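Local atomic coordinates of multiple PDZ domain protein (Mus musculus, PDB entry 4XH7), a protein that probably serves as a multivalent scaffold in signalling, its fourth PDZ domain most likely recognising the C-terminal tails of partner proteins. Residues A[47-50]-A[51-54]. Sequence-based numbering, arbitrary orientation.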
loop_
_atom_site.group_PDB
_atom_site.type_symbol
_atom_site.label_atom_id
_atom_site.label_comp_id
_atom_site.label_asym_id
_atom_site.label_seq_id
_atom_site.Cartn_x
_atom_site.Cartn_y
_atom_site.Cartn_z
ATOM N N GLU A 47 2.522 11.773 -2.549
ATOM C CA GLU A 47 2.020 12.845 -3.375
ATOM C C GLU A 47 0.666 12.438 -3.861
ATOM O O GLU A 47 0.305 11.274 -3.818
ATOM C CB GLU A 47 2.949 13.144 -4.529
ATOM C CG GLU A 47 3.204 11.972 -5.434
ATOM C CD GLU A 47 4.329 12.272 -6.395
ATOM O OE1 GLU A 47 4.604 11.436 -7.277
ATOM O OE2 GLU A 47 4.945 13.352 -6.253
ATOM N N ALA A 48 -0.101 13.398 -4.317
ATOM C CA ALA A 48 -1.477 13.033 -4.634
ATOM C C ALA A 48 -2.040 13.835 -5.771
ATOM O O ALA A 48 -1.591 14.935 -6.059
ATOM C CB ALA A 48 -2.356 13.212 -3.393
ATOM N N THR A 49 -3.059 13.272 -6.396
ATOM C CA THR A 49 -3.937 14.048 -7.260
ATOM C C THR A 49 -5.317 13.925 -6.616
ATOM O O THR A 49 -5.437 13.419 -5.506
ATOM C CB THR A 49 -3.955 13.534 -8.676
ATOM O OG1 THR A 49 -4.391 12.168 -8.685
ATOM C CG2 THR A 49 -2.576 13.617 -9.295
ATOM N N VAL A 50 -6.349 14.406 -7.279
ATOM C CA VAL A 50 -7.697 14.297 -6.717
ATOM C C VAL A 50 -8.162 12.849 -6.789
ATOM O O VAL A 50 -8.353 12.305 -7.870
ATOM C CB VAL A 50 -8.657 15.218 -7.475
ATOM C CG1 VAL A 50 -10.105 15.034 -7.007
ATOM C CG2 VAL A 50 -8.196 16.681 -7.290
ATOM N N GLY A 51 -8.312 12.230 -5.626
ATOM C CA GLY A 51 -8.793 10.871 -5.526
ATOM C C GLY A 51 -7.746 9.790 -5.743
ATOM O O GLY A 51 -8.106 8.617 -5.871
ATOM N N HIS A 52 -6.463 10.170 -5.780
ATOM C CA HIS A 52 -5.391 9.168 -5.928
ATOM C C HIS A 52 -4.197 9.529 -5.100
ATOM O O HIS A 52 -3.764 10.685 -5.091
ATOM C CB HIS A 52 -4.953 9.041 -7.391
ATOM C CG HIS A 52 -6.060 8.633 -8.295
ATOM N ND1 HIS A 52 -6.432 7.317 -8.471
ATOM C CD2 HIS A 52 -6.900 9.372 -9.058
ATOM C CE1 HIS A 52 -7.453 7.261 -9.311
ATOM N NE2 HIS A 52 -7.749 8.492 -9.692
ATOM N N HIS A 53 -3.631 8.536 -4.417
ATOM C CA HIS A 53 -2.474 8.820 -3.573
ATOM C C HIS A 53 -1.331 7.913 -3.939
ATOM O O HIS A 53 -1.557 6.724 -4.159
ATOM C CB HIS A 53 -2.876 8.671 -2.116
ATOM C CG HIS A 53 -3.854 9.720 -1.696
ATOM N ND1 HIS A 53 -5.204 9.627 -1.958
ATOM C CD2 HIS A 53 -3.654 10.943 -1.151
ATOM C CE1 HIS A 53 -5.807 10.727 -1.538
ATOM N NE2 HIS A 53 -4.885 11.548 -1.058
ATOM N N PHE A 54 -0.117 8.489 -4.032
ATOM C CA PHE A 54 1.036 7.758 -4.570
ATOM C C PHE A 54 2.197 7.834 -3.623
ATOM O O PHE A 54 2.343 8.814 -2.889
ATOM C CB PHE A 54 1.467 8.335 -5.911
ATOM C CG PHE A 54 0.362 8.366 -6.947
ATOM C CD1 PHE A 54 0.129 7.260 -7.751
ATOM C CD2 PHE A 54 -0.423 9.494 -7.090
ATOM C CE1 PHE A 54 -0.895 7.252 -8.693
ATOM C CE2 PHE A 54 -1.475 9.537 -8.060
ATOM C CZ PHE A 54 -1.706 8.387 -8.868
#
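Phe54 and Glu47 face each other as a hydrogen-bonded antiparallel pair near the turn end of a β hairpin. Phe54 N gives a 2.8 Å bond to Glu47 O, and Glu47 N answers with a 3.0 Å bond to Phe54 O. On the face of the sheet shared by Glu47, Thr49, His52 and Phe54, CG of Glu47 rests 4.1 Å from CB of Phe54. Glu47 places that CG between its own backbone N and carbonyl carbon (chi1 58°), and from there the chain runs on extended, its carboxylate plane turned 80° from the ring. Phe54 CG is anti to the carbonyl carbon, and the ring reaches along the hairpin toward the turn. Its CE2 edge comes within 4.0 Å of Thr49 OG1, which lies in the plane of the ring. The same hydroxyl oxygen sits 3.4 Å from CB of His52, at the edge of the imidazole, so this one oxygen is at the edge of both rings. The strands are joined by a tight type II turn from Thr49 to His52, in which Gly51 adopts the positive phi (82°) expected at the third position. Thr49 N bonds to His52 O at 3.0 Å, whereas the return bond from His52 N to Thr49 O is weak. On the opposite face, the methyl CB of Ala48 packs 3.4 Å from CD2 of the buried His53. Strands 44-49 and 52-58 form the βB-βC hairpin; as in other PDZ domains, the groove between βB and helix 89-97 (αB) probably receives the peptide tail. His52 ND1 is hydrogen-bonded to Glu75 OE1, and the His53 backbone to Leu76, both on strand 75-79. Ala48 and His53 meet helix 89-97, where His53 NE2 bonds to His89 ND1.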